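Local atomic coordinates of phosphatidylinositol transfer protein SFH5 (Saccharomyces cerevisiae, PDB entry 6W32), a protein that binds and transfers phosphatidylinositol between membranes, regulates plasma-membrane phosphatidylinositol 4,5-bisphosphate homeostasis, and also binds heme b. Residues 180-185 / 218-223. Numbering follows the deposited sequence.
With HEM (protoporphyrin IX containing Fe), chain D.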
ATOM      1  N   THR A 180       4.650   0.458  -6.534  1.00 43.19           N
ATOM      2  CA  THR A 180       5.918  -0.234  -6.395  1.00 45.67           C
ATOM      3  C   THR A 180       6.569   0.240  -5.105  1.00 45.82           C
ATOM      4  O   THR A 180       6.277   1.342  -4.625  1.00 51.84           O
ATOM      5  CB  THR A 180       6.787  -0.006  -7.632  1.00 45.98           C
ATOM      6  OG1 THR A 180       6.139  -0.626  -8.758  1.00 46.32           O
ATOM      7  CG2 THR A 180       8.186  -0.583  -7.463  1.00 39.70           C
ATOM      8  N   GLN A 181       7.396  -0.616  -4.503  1.00 37.85           N
ATOM      9  CA  GLN A 181       7.936  -0.331  -3.189  1.00 38.34           C
ATOM     10  C   GLN A 181       9.393  -0.734  -3.160  1.00 38.55           C
ATOM     11  O   GLN A 181       9.750  -1.760  -3.733  1.00 45.98           O
ATOM     12  CB  GLN A 181       7.141  -1.072  -2.102  1.00 42.00           C
ATOM     13  CG  GLN A 181       5.713  -0.557  -1.964  1.00 44.53           C
ATOM     14  CD  GLN A 181       4.831  -1.423  -1.088  1.00 42.08           C
ATOM     15  OE1 GLN A 181       3.628  -1.563  -1.341  1.00 41.13           O
ATOM     16  NE2 GLN A 181       5.415  -2.003  -0.053  1.00 40.01           N
ATOM     17  N   VAL A 182      10.240   0.074  -2.532  1.00 34.56           N
ATOM     18  CA  VAL A 182      11.631  -0.304  -2.326  1.00 42.35           C
ATOM     19  C   VAL A 182      11.931  -0.274  -0.840  1.00 40.62           C
ATOM     20  O   VAL A 182      11.551   0.674  -0.146  1.00 43.08           O
ATOM     21  CB  VAL A 182      12.631   0.610  -3.078  1.00 45.48           C
ATOM     22  CG1 VAL A 182      14.078   0.384  -2.581  1.00 38.28           C
ATOM     23  CG2 VAL A 182      12.592   0.339  -4.520  1.00 46.02           C
ATOM     24  N   HIS A 183      12.636  -1.297  -0.368  1.00 37.01           N
ATOM     25  CA  HIS A 183      13.338  -1.252   0.901  1.00 43.84           C
ATOM     26  C   HIS A 183      14.824  -1.094   0.623  1.00 51.22           C
ATOM     27  O   HIS A 183      15.362  -1.713  -0.312  1.00 51.53           O
ATOM     28  CB  HIS A 183      13.106  -2.514   1.724  1.00 44.08           C
ATOM     29  CG  HIS A 183      11.721  -2.618   2.270  1.00 45.40           C
ATOM     30  ND1 HIS A 183      11.345  -3.590   3.170  1.00 43.12           N
ATOM     31  CD2 HIS A 183      10.616  -1.869   2.037  1.00 44.19           C
ATOM     32  CE1 HIS A 183      10.069  -3.431   3.473  1.00 44.32           C
ATOM     33  NE2 HIS A 183       9.600  -2.402   2.788  1.00 43.83           N
ATOM     34  N   ASP A 184      15.427  -0.148   1.327  1.00 46.67           N
ATOM     35  CA  ASP A 184      16.861  -0.030   1.347  1.00 50.75           C
ATOM     36  C   ASP A 184      17.273  -0.532   2.704  1.00 48.27           C
ATOM     37  O   ASP A 184      16.932   0.046   3.735  1.00 51.00           O
ATOM     38  CB  ASP A 184      17.287   1.426   1.165  1.00 50.83           C
ATOM     39  CG  ASP A 184      18.793   1.597   1.168  1.00 51.95           C
ATOM     40  OD1 ASP A 184      19.508   0.583   1.309  1.00 45.26           O
ATOM     41  OD2 ASP A 184      19.262   2.747   1.030  1.00 47.72           O
ATOM     42  N   TYR A 185      18.019  -1.622   2.689  1.00 44.70           N
ATOM     43  CA  TYR A 185      18.606  -2.158   3.894  1.00 43.69           C
ATOM     44  C   TYR A 185      20.092  -1.874   3.986  1.00 49.19           C
ATOM     45  O   TYR A 185      20.810  -2.609   4.683  1.00 51.32           O
ATOM     46  CB  TYR A 185      18.347  -3.655   3.938  1.00 47.52           C
ATOM     47  CG  TYR A 185      16.885  -3.982   4.060  1.00 47.23           C
ATOM     48  CD1 TYR A 185      16.184  -3.629   5.197  1.00 47.60           C
ATOM     49  CD2 TYR A 185      16.214  -4.666   3.063  1.00 43.80           C
ATOM     50  CE1 TYR A 185      14.849  -3.917   5.331  1.00 48.05           C
ATOM     51  CE2 TYR A 185      14.884  -4.975   3.198  1.00 48.15           C
ATOM     52  CZ  TYR A 185      14.204  -4.599   4.350  1.00 49.49           C
ATOM     53  OH  TYR A 185      12.865  -4.872   4.521  1.00 48.91           O
ATOM     54  N   ALA A 218       5.488  -4.482  -8.038  1.00 40.16           N
ATOM     55  CA  ALA A 218       6.824  -4.994  -7.769  1.00 38.50           C
ATOM     56  C   ALA A 218       7.354  -4.394  -6.488  1.00 45.04           C
ATOM     57  O   ALA A 218       7.106  -3.219  -6.199  1.00 45.89           O
ATOM     58  CB  ALA A 218       7.802  -4.645  -8.882  1.00 42.36           C
ATOM     59  N   LYS A 219       8.119  -5.189  -5.746  1.00 45.94           N
ATOM     60  CA  LYS A 219       8.806  -4.734  -4.545  1.00 42.02           C
ATOM     61  C   LYS A 219      10.286  -5.130  -4.624  1.00 49.89           C
ATOM     62  O   LYS A 219      10.616  -6.295  -4.906  1.00 46.73           O
ATOM     63  CB  LYS A 219       8.124  -5.307  -3.310  1.00 39.88           C
ATOM     64  CG  LYS A 219       8.652  -4.774  -1.987  1.00 43.70           C
ATOM     65  CD  LYS A 219       7.560  -4.806  -0.926  1.00 47.15           C
ATOM     66  CE  LYS A 219       7.895  -3.956   0.294  1.00 47.88           C
ATOM     67  NZ  LYS A 219       6.850  -4.134   1.364  1.00 41.11           N
ATOM     68  N   TYR A 220      11.181  -4.151  -4.415  1.00 47.78           N
ATOM     69  CA  TYR A 220      12.619  -4.360  -4.537  1.00 46.87           C
ATOM     70  C   TYR A 220      13.255  -4.204  -3.169  1.00 45.37           C
ATOM     71  O   TYR A 220      12.927  -3.274  -2.428  1.00 44.98           O
ATOM     72  CB  TYR A 220      13.274  -3.375  -5.529  1.00 46.25           C
ATOM     73  CG  TYR A 220      12.664  -3.448  -6.896  1.00 46.64           C
ATOM     74  CD1 TYR A 220      11.610  -2.619  -7.235  1.00 46.75           C
ATOM     75  CD2 TYR A 220      13.086  -4.398  -7.828  1.00 49.30           C
ATOM     76  CE1 TYR A 220      10.998  -2.706  -8.464  1.00 42.60           C
ATOM     77  CE2 TYR A 220      12.491  -4.479  -9.084  1.00 45.91           C
ATOM     78  CZ  TYR A 220      11.434  -3.615  -9.372  1.00 46.77           C
ATOM     79  OH  TYR A 220      10.792  -3.644 -10.576  1.00 54.94           O
ATOM     80  N   PHE A 221      14.180  -5.104  -2.854  1.00 46.55           N
ATOM     81  CA  PHE A 221      14.864  -5.139  -1.569  1.00 46.20           C
ATOM     82  C   PHE A 221      16.332  -4.963  -1.889  1.00 45.74           C
ATOM     83  O   PHE A 221      16.980  -5.936  -2.278  1.00 47.83           O
ATOM     84  CB  PHE A 221      14.618  -6.462  -0.851  1.00 42.83           C
ATOM     85  CG  PHE A 221      13.181  -6.748  -0.600  1.00 45.58           C
ATOM     86  CD1 PHE A 221      12.621  -6.488   0.641  1.00 47.09           C
ATOM     87  CD2 PHE A 221      12.376  -7.274  -1.601  1.00 45.70           C
ATOM     88  CE1 PHE A 221      11.286  -6.767   0.906  1.00 42.01           C
ATOM     89  CE2 PHE A 221      11.035  -7.545  -1.351  1.00 49.05           C
ATOM     90  CZ  PHE A 221      10.486  -7.289  -0.078  1.00 44.84           C
ATOM     91  N   VAL A 222      16.872  -3.756  -1.735  1.00 46.40           N
ATOM     92  CA  VAL A 222      18.199  -3.471  -2.275  1.00 46.84           C
ATOM     93  C   VAL A 222      19.220  -3.286  -1.157  1.00 44.61           C
ATOM     94  O   VAL A 222      18.897  -2.965  -0.020  1.00 48.37           O
ATOM     95  CB  VAL A 222      18.179  -2.251  -3.215  1.00 44.78           C
ATOM     96  CG1 VAL A 222      16.964  -2.342  -4.128  1.00 43.08           C
ATOM     97  CG2 VAL A 222      18.178  -0.969  -2.427  1.00 47.80           C
ATOM     98  N   ASN A 223      20.477  -3.532  -1.501  1.00 46.28           N
ATOM     99  CA  ASN A 223      21.616  -3.384  -0.612  1.00 44.27           C
ATOM    100  C   ASN A 223      21.571  -4.391   0.529  1.00 47.52           C
ATOM    101  O   ASN A 223      21.846  -4.064   1.681  1.00 46.97           O
ATOM    102  CB  ASN A 223      21.722  -1.954  -0.116  1.00 43.63           C
ATOM    103  CG  ASN A 223      22.243  -1.063  -1.188  1.00 48.42           C
ATOM    104  OD1 ASN A 223      23.148  -1.462  -1.928  1.00 57.15           O
ATOM    105  ND2 ASN A 223      21.663   0.107  -1.341  1.00 45.52           N
TER
HETATM  106  CHA HEM D 301       9.112  -6.843   5.191  1.00 52.04           C
HETATM  107  CHB HEM D 301      11.549  -4.204   8.369  1.00 50.11           C
HETATM  108  CHC HEM D 301      15.596  -6.563   7.170  1.00 48.15           C
HETATM  109  CHD HEM D 301      13.216  -8.880   3.605  1.00 43.55           C
HETATM  110  C1A HEM D 301       9.442  -5.924   6.151  1.00 50.88           C
HETATM  111  C2A HEM D 301       8.477  -5.093   6.808  1.00 46.50           C
HETATM  112  C3A HEM D 301       9.129  -4.361   7.735  1.00 48.65           C
HETATM  113  C4A HEM D 301      10.534  -4.724   7.633  1.00 46.92           C
HETATM  114  CMA HEM D 301       8.617  -3.293   8.732  1.00 41.29           C
HETATM  115  CAA HEM D 301       6.990  -5.238   6.446  1.00 44.41           C
HETATM  116  CBA HEM D 301       6.337  -4.147   5.630  1.00 42.80           C
HETATM  117  CGA HEM D 301       7.205  -3.073   5.093  1.00 45.79           C
HETATM  118  O1A HEM D 301       7.597  -2.258   5.986  1.00 50.90           O
HETATM  119  O2A HEM D 301       6.765  -2.659   3.969  1.00 45.65           O
HETATM  120  C1B HEM D 301      12.839  -4.648   8.367  1.00 47.66           C
HETATM  121  C2B HEM D 301      13.868  -4.183   9.254  1.00 47.62           C
HETATM  122  C3B HEM D 301      14.993  -4.826   8.938  1.00 52.75           C
HETATM  123  C4B HEM D 301      14.710  -5.732   7.826  1.00 54.80           C
HETATM  124  CMB HEM D 301      13.631  -3.116  10.343  1.00 56.58           C
HETATM  125  CAB HEM D 301      16.374  -4.636   9.601  1.00 54.14           C
HETATM  126  CBB HEM D 301      17.074  -5.659  10.058  1.00 61.44           C
HETATM  127  C1C HEM D 301      15.356  -7.396   6.094  1.00 50.77           C
HETATM  128  C2C HEM D 301      16.300  -8.283   5.376  1.00 53.49           C
HETATM  129  C3C HEM D 301      15.625  -8.921   4.392  1.00 50.13           C
HETATM  130  C4C HEM D 301      14.242  -8.467   4.438  1.00 48.51           C
HETATM  131  CMC HEM D 301      17.812  -8.451   5.681  1.00 47.60           C
HETATM  132  CAC HEM D 301      16.207  -9.935   3.370  1.00 56.98           C
HETATM  133  CBC HEM D 301      15.874  -9.891   2.058  1.00 48.62           C
HETATM  134  C1D HEM D 301      11.882  -8.600   3.721  1.00 47.15           C
HETATM  135  C2D HEM D 301      10.807  -9.187   2.957  1.00 46.26           C
HETATM  136  C3D HEM D 301       9.530  -8.543   3.504  1.00 44.33           C
HETATM  137  C4D HEM D 301       9.971  -7.642   4.512  1.00 44.67           C
HETATM  138  CMD HEM D 301      10.876 -10.227   1.836  1.00 44.31           C
HETATM  139  CAD HEM D 301       8.061  -8.703   3.092  1.00 38.12           C
HETATM  140  CBD HEM D 301       7.667  -7.413   2.364  1.00 37.27           C
HETATM  141  CGD HEM D 301       6.262  -7.577   1.840  1.00 40.15           C
HETATM  142  O1D HEM D 301       5.684  -6.558   1.336  1.00 40.94           O
HETATM  143  O2D HEM D 301       5.642  -8.646   2.166  1.00 30.80           O
HETATM  144  NA  HEM D 301      10.681  -5.694   6.678  1.00 48.39           N
HETATM  145  NB  HEM D 301      13.380  -5.589   7.514  1.00 53.57           N
HETATM  146  NC  HEM D 301      14.163  -7.573   5.487  1.00 47.56           N
HETATM  147  ND  HEM D 301      11.337  -7.695   4.651  1.00 48.78           N
HETATM  148 FE   HEM D 301      12.415  -6.559   6.010  1.00 53.17          FE
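H183 N donates to Y220 O, and H183 O in turn accepts V222 N, so H183 bonds through both its own N-H and its own C=O, to the two residues either side of F221. Q181 does the same through A218 O and Y220 N, and Y185 N to V222 O ends the series. This staggered pattern identifies parallel pairing; the 11° between strand directions confirms the parallel sense, and the 4.7 Å axis approach shows that the strands are direct neighbours.

Aromatic contacts occupy the heme-facing side. The edge of F221 is directed at the face of H183 in an offset edge-to-face pair, with planes at 74° and centroids 5.4 Å apart. F221 and Y185 lie side by side, CD1 of F221 approaching CE2 of Y185 at 3.7 Å, in the plane of both rings.

Polar groups on the same side hold the cofactor. The phenolic oxygen of Y185 is the proximal ligand, its OH 2.3 Å from the heme iron. K219 leaves its backbone with CG anti to N (chi1 -173°) and stays extended, which carries NZ to both propionates: 2.7 Å to heme O1D and 3.0 Å to heme O2A. H183 NE2 adds a weak bond to O2A, while Y138 and R158 supply further hydrogen bonds to the heme.

Apolar packing marks the other face, where V182 CG2 rests 3.9 Å from Y220 CB and V182 CG1 approaches V222 CG1. At the strand ends, N223 ND2 makes a weak bond to D184 OD1, which also accepts K186 N, while N223 OD1 accepts the backbone N of G253.

Helix 195-211 connects the two strands, completing a beta-alpha-beta crossover in the CRAL-TRIO (Sec14-like) fold, whose sheet here provides a wall of the heme pocket with tyrosine as iron ligand.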